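Local coordinates for protein dual function macrocyclase-peptidase POPB (Galerina marginata, PDB 5N4B) that cleaves peptides after proline and macrocyclises a 25-residue intermediate, acting as a serine peptidase in the biosynthesis of the amanitin toxins, at residues R77-T89 with S444-P456. The protein carries 1 engineered substitution. Residues are numbered along the deposited sequence; the frame is centred on the assembly and turned at random.
Sequences RASRNYAKFSAPT and SILRTTKVNELDP
The seam between the first and last blades of the seven-bladed beta-propeller, which in prolyl oligopeptidases is not closed by a shared "Velcro" strand, is bridged here by side chains such as Phe-85 and Arg-447 and by water. Strand 84-90 starts the first blade and strand 443-448 ends the last; the two segments run antiparallel, yet no direct backbone hydrogen bond joins them. The Arg-447 guanidinium lies flat on one face of the Phe-85 ring, with planes 6° apart and CZ 3.5 Å from the ring centroid, a stacked cation-pi pair. The bend in the arginine chain at chi3 (72°) turns the guanidinium down onto the ring, and CD lies over the same face in a CH-pi contact. Asp-125 holds NH2 in a salt bridge, while NH1 donates to water 4 (3.0 Å), which in turn donates to Ser-86 O; together these should fix the rotation of the plane. Beside this stack, Pro-88 CD meets Leu-446 CD2 at 3.6 Å.

Toward the peptidase domain, the Tyr-82 ring is sandwiched: Val-451 CG1 sits 3.8 Å from its centroid in a CH-pi contact, and Lys-84 NZ lies over the opposite face, bonded to Tyr-82 O and Gly-103 O. Thr-449 splits its branches, CG2 meeting Tyr-82 CE2 at 3.6 Å and OG1 lying near Phe-85 CE1. That hydroxyl bonds to Gly-428 O and accepts from water 3, which also takes the Phe-85 N-H. Water 2 donates to both Ala-83 O (2.8 Å) and Lys-450 O (2.7 Å), linking two carbonyls that cannot bond each other. Beyond them, where helix 68-80 ends, Asn-452 ND2 donates to Ala-78 O at 2.9 Å and 170°; Ala-78 O lies in the asparagine's amide plane, while ND2 stands above the plane of the Ala-78 carbonyl and Asn-81 N reaches the oxygen from its opposite face.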
loop_
_atom_site.group_PDB
_atom_site.type_symbol
_atom_site.label_atom_id
_atom_site.label_comp_id
_atom_site.label_asym_id
_atom_site.label_seq_id
_atom_site.Cartn_x
_atom_site.Cartn_y
_atom_site.Cartn_z
ATOM N N ARG A 77 -20.893 8.729 -3.294
ATOM C CA ARG A 77 -20.369 9.737 -4.209
ATOM C C ARG A 77 -20.343 11.099 -3.548
ATOM O O ARG A 77 -19.346 11.812 -3.628
ATOM C CB ARG A 77 -21.239 9.773 -5.456
ATOM C CG ARG A 77 -20.645 10.560 -6.619
ATOM C CD ARG A 77 -21.580 10.654 -7.831
ATOM N NE ARG A 77 -22.053 9.327 -8.330
ATOM C CZ ARG A 77 -23.252 8.835 -8.166
ATOM N NH1 ARG A 77 -24.203 9.500 -7.516
ATOM N NH2 ARG A 77 -23.537 7.650 -8.690
ATOM N N ALA A 78 -21.422 11.456 -2.844
ATOM C CA ALA A 78 -21.440 12.748 -2.157
ATOM C C ALA A 78 -20.360 12.820 -1.091
ATOM O O ALA A 78 -19.712 13.855 -0.918
ATOM C CB ALA A 78 -22.823 13.012 -1.582
ATOM N N SER A 79 -20.154 11.725 -0.372
ATOM C CA SER A 79 -19.155 11.724 0.694
ATOM C C SER A 79 -17.744 11.914 0.166
ATOM O O SER A 79 -16.888 12.403 0.903
ATOM C CB SER A 79 -19.262 10.450 1.538
ATOM O OG SER A 79 -18.582 9.363 0.978
ATOM N N ARG A 80 -17.474 11.544 -1.069
ATOM C CA ARG A 80 -16.161 11.705 -1.703
ATOM C C ARG A 80 -16.011 13.060 -2.382
ATOM O O ARG A 80 -14.909 13.429 -2.756
ATOM C CB ARG A 80 -15.947 10.590 -2.736
ATOM C CG ARG A 80 -15.799 9.215 -2.143
ATOM C CD ARG A 80 -14.408 8.824 -1.860
ATOM N NE ARG A 80 -13.569 8.856 -3.066
ATOM C CZ ARG A 80 -12.750 7.885 -3.445
ATOM N NH1 ARG A 80 -12.057 8.039 -4.556
ATOM N NH2 ARG A 80 -12.605 6.789 -2.698
ATOM N N ASN A 81 -17.090 13.815 -2.530
ATOM C CA ASN A 81 -17.076 15.015 -3.374
ATOM C C ASN A 81 -16.672 16.237 -2.556
ATOM O O ASN A 81 -17.474 17.125 -2.232
ATOM C CB ASN A 81 -18.444 15.197 -4.002
ATOM C CG ASN A 81 -18.428 16.204 -5.127
ATOM O OD1 ASN A 81 -17.378 16.573 -5.618
ATOM N ND2 ASN A 81 -19.600 16.625 -5.549
ATOM N N TYR A 82 -15.362 16.273 -2.255
ATOM C CA TYR A 82 -14.768 17.424 -1.574
ATOM C C TYR A 82 -13.342 17.590 -2.087
ATOM O O TYR A 82 -12.689 16.608 -2.458
ATOM C CB TYR A 82 -14.754 17.294 -0.029
ATOM C CG TYR A 82 -14.032 16.091 0.504
ATOM C CD1 TYR A 82 -14.711 14.900 0.739
ATOM C CD2 TYR A 82 -12.678 16.137 0.805
ATOM C CE1 TYR A 82 -14.076 13.795 1.237
ATOM C CE2 TYR A 82 -12.034 14.994 1.305
ATOM C CZ TYR A 82 -12.730 13.854 1.529
ATOM O OH TYR A 82 -12.045 12.778 2.056
ATOM N N ALA A 83 -12.870 18.833 -2.108
ATOM C CA ALA A 83 -11.541 19.146 -2.606
ATOM C C ALA A 83 -10.476 18.493 -1.747
ATOM O O ALA A 83 -10.581 18.419 -0.522
ATOM C CB ALA A 83 -11.345 20.661 -2.561
ATOM N N LYS A 84 -9.450 17.950 -2.418
ATOM C CA LYS A 84 -8.337 17.268 -1.747
ATOM C C LYS A 84 -7.018 17.833 -2.241
ATOM O O LYS A 84 -6.912 18.293 -3.369
ATOM C CB LYS A 84 -8.373 15.756 -1.956
ATOM C CG LYS A 84 -9.607 15.184 -1.260
ATOM C CD LYS A 84 -9.836 13.760 -1.607
ATOM C CE LYS A 84 -10.677 13.579 -2.839
ATOM N NZ LYS A 84 -12.113 13.741 -2.530
ATOM N N PHE A 85 -6.005 17.794 -1.390
ATOM C CA PHE A 85 -4.731 18.429 -1.693
ATOM C C PHE A 85 -3.623 17.772 -0.888
ATOM O O PHE A 85 -3.851 17.159 0.151
ATOM C CB PHE A 85 -4.742 19.941 -1.406
ATOM C CG PHE A 85 -5.572 20.307 -0.245
ATOM C CD1 PHE A 85 -5.131 20.099 1.043
ATOM C CD2 PHE A 85 -6.845 20.778 -0.469
ATOM C CE1 PHE A 85 -6.013 20.400 2.146
ATOM C CE2 PHE A 85 -7.693 21.089 0.594
ATOM C CZ PHE A 85 -7.257 20.889 1.873
ATOM N N SER A 86 -2.416 17.879 -1.415
ATOM C CA SER A 86 -1.213 17.381 -0.766
ATOM C C SER A 86 -0.493 18.496 -0.043
ATOM O O SER A 86 -0.805 19.672 -0.175
ATOM C CB SER A 86 -0.252 16.776 -1.802
ATOM O OG SER A 86 0.381 17.813 -2.584
ATOM N N ALA A 87 0.543 18.100 0.714
ATOM C CA ALA A 87 1.519 19.082 1.176
ATOM C C ALA A 87 2.206 19.718 -0.042
ATOM O O ALA A 87 2.413 19.055 -1.065
ATOM C CB ALA A 87 2.586 18.437 2.054
ATOM N N PRO A 88 2.575 20.997 0.026
ATOM C CA PRO A 88 3.334 21.617 -1.069
ATOM C C PRO A 88 4.827 21.384 -0.864
ATOM O O PRO A 88 5.291 21.171 0.264
ATOM C CB PRO A 88 2.956 23.102 -0.922
ATOM C CG PRO A 88 2.863 23.293 0.587
ATOM C CD PRO A 88 2.269 21.985 1.089
ATOM N N THR A 89 5.564 21.445 -1.981
ATOM C CA THR A 89 7.019 21.277 -2.015
ATOM C C THR A 89 7.619 22.528 -2.642
ATOM O O THR A 89 7.192 22.968 -3.708
ATOM C CB THR A 89 7.407 20.042 -2.832
ATOM O OG1 THR A 89 6.821 18.880 -2.260
ATOM C CG2 THR A 89 8.917 19.876 -2.828
ATOM N N SER A 444 2.496 25.592 12.878
ATOM C CA SER A 444 1.204 26.115 12.461
ATOM C C SER A 444 0.485 25.091 11.593
ATOM O O SER A 444 1.074 24.130 11.112
ATOM C CB SER A 444 1.347 27.413 11.667
ATOM O OG SER A 444 1.992 27.244 10.426
ATOM N N ILE A 445 -0.798 25.340 11.356
ATOM C CA ILE A 445 -1.595 24.528 10.457
ATOM C C ILE A 445 -1.662 25.272 9.133
ATOM O O ILE A 445 -2.133 26.420 9.054
ATOM C CB ILE A 445 -2.985 24.260 11.030
ATOM C CG1 ILE A 445 -2.908 23.541 12.352
ATOM C CG2 ILE A 445 -3.751 23.448 10.017
ATOM C CD1 ILE A 445 -2.091 22.290 12.366
ATOM N N LEU A 446 -1.154 24.637 8.076
ATOM C CA LEU A 446 -1.192 25.204 6.737
ATOM C C LEU A 446 -2.560 25.043 6.102
ATOM O O LEU A 446 -3.106 25.989 5.553
ATOM C CB LEU A 446 -0.143 24.524 5.864
ATOM C CG LEU A 446 -0.046 25.096 4.451
ATOM C CD1 LEU A 446 0.774 26.434 4.408
ATOM C CD2 LEU A 446 0.558 24.094 3.461
ATOM N N ARG A 447 -3.112 23.831 6.132
ATOM C CA ARG A 447 -4.394 23.545 5.515
ATOM C C ARG A 447 -5.061 22.425 6.284
ATOM O O ARG A 447 -4.388 21.533 6.803
ATOM C CB ARG A 447 -4.265 23.008 4.065
ATOM C CG ARG A 447 -3.440 23.855 3.163
ATOM C CD ARG A 447 -3.551 23.395 1.696
ATOM N NE ARG A 447 -4.843 23.731 1.151
ATOM C CZ ARG A 447 -5.134 23.712 -0.136
ATOM N NH1 ARG A 447 -4.250 23.327 -1.021
ATOM N NH2 ARG A 447 -6.318 24.131 -0.546
ATOM N N THR A 448 -6.397 22.483 6.334
ATOM C CA THR A 448 -7.235 21.418 6.843
ATOM C C THR A 448 -8.223 21.008 5.751
ATOM O O THR A 448 -8.859 21.872 5.154
ATOM C CB THR A 448 -7.973 21.943 8.055
ATOM O OG1 THR A 448 -7.026 22.485 8.994
ATOM C CG2 THR A 448 -8.794 20.849 8.666
ATOM N N THR A 449 -8.365 19.716 5.515
ATOM C CA THR A 449 -9.294 19.208 4.514
ATOM C C THR A 449 -10.710 19.336 5.053
ATOM O O THR A 449 -10.993 18.899 6.169
ATOM C CB THR A 449 -8.945 17.748 4.203
ATOM O OG1 THR A 449 -7.592 17.654 3.749
ATOM C CG2 THR A 449 -9.800 17.196 3.079
ATOM N N LYS A 450 -11.591 19.935 4.256
ATOM C CA LYS A 450 -13.001 20.126 4.595
ATOM C C LYS A 450 -13.821 19.142 3.787
ATOM O O LYS A 450 -13.765 19.146 2.556
ATOM C CB LYS A 450 -13.467 21.545 4.257
ATOM C CG LYS A 450 -12.669 22.668 4.872
ATOM C CD LYS A 450 -12.490 22.483 6.365
ATOM C CE LYS A 450 -11.739 23.682 6.963
ATOM N NZ LYS A 450 -10.482 24.048 6.184
ATOM N N VAL A 451 -14.595 18.311 4.461
ATOM C CA VAL A 451 -15.311 17.229 3.777
ATOM C C VAL A 451 -16.717 17.671 3.382
ATOM O O VAL A 451 -17.058 18.854 3.521
ATOM C CB VAL A 451 -15.245 15.931 4.571
ATOM C CG1 VAL A 451 -13.773 15.549 4.782
ATOM C CG2 VAL A 451 -16.018 16.050 5.896
ATOM N N ASN A 452 -17.519 16.751 2.866
ATOM C CA ASN A 452 -18.855 17.059 2.327
ATOM C C ASN A 452 -19.901 16.197 3.022
ATOM O O ASN A 452 -19.770 14.957 3.073
ATOM C CB ASN A 452 -18.903 16.805 0.831
ATOM C CG ASN A 452 -20.178 17.307 0.198
ATOM O OD1 ASN A 452 -20.622 18.413 0.487
ATOM N ND2 ASN A 452 -20.781 16.490 -0.632
ATOM N N GLU A 453 -20.936 16.872 3.527
ATOM C CA GLU A 453 -22.081 16.259 4.215
ATOM C C GLU A 453 -21.737 15.742 5.613
ATOM O O GLU A 453 -22.314 16.201 6.618
ATOM C CB GLU A 453 -22.778 15.210 3.363
ATOM C CG GLU A 453 -23.395 15.790 2.034
ATOM C CD GLU A 453 -24.354 14.843 1.348
ATOM O OE1 GLU A 453 -24.597 13.742 1.855
ATOM O OE2 GLU A 453 -24.875 15.165 0.251
ATOM N N LEU A 454 -20.739 14.881 5.687
ATOM C CA LEU A 454 -20.236 14.339 6.928
ATOM C C LEU A 454 -19.702 15.451 7.815
ATOM O O LEU A 454 -19.054 16.380 7.351
ATOM C CB LEU A 454 -19.015 13.448 6.635
ATOM C CG LEU A 454 -19.218 12.072 6.092
ATOM C CD1 LEU A 454 -17.882 11.474 5.721
ATOM C CD2 LEU A 454 -20.008 11.174 7.096
ATOM N N ASP A 455 -19.867 15.271 9.120
ATOM C CA ASP A 455 -19.119 16.058 10.103
ATOM C C ASP A 455 -18.212 15.091 10.854
ATOM O O ASP A 455 -18.693 14.233 11.617
ATOM C CB ASP A 455 -20.049 16.791 11.068
ATOM C CG ASP A 455 -19.295 17.716 12.063
ATOM O OD1 ASP A 455 -18.061 17.615 12.211
ATOM O OD2 ASP A 455 -19.983 18.551 12.734
ATOM N N PRO A 456 -16.911 15.186 10.668
ATOM C CA PRO A 456 -16.023 14.252 11.345
ATOM C C PRO A 456 -16.161 14.232 12.850
ATOM O O PRO A 456 -15.869 13.210 13.474
ATOM C CB PRO A 456 -14.641 14.718 10.903
ATOM C CG PRO A 456 -14.848 15.401 9.627
ATOM C CD PRO A 456 -16.183 16.081 9.756
HETATM O O HOH W 1 -17.279 13.814 3.099
HETATM O O HOH W 2 -11.679 20.219 1.278
HETATM O O HOH W 3 -6.388 16.816 1.400
HETATM O O HOH W 4 -1.459 22.325 -0.735
#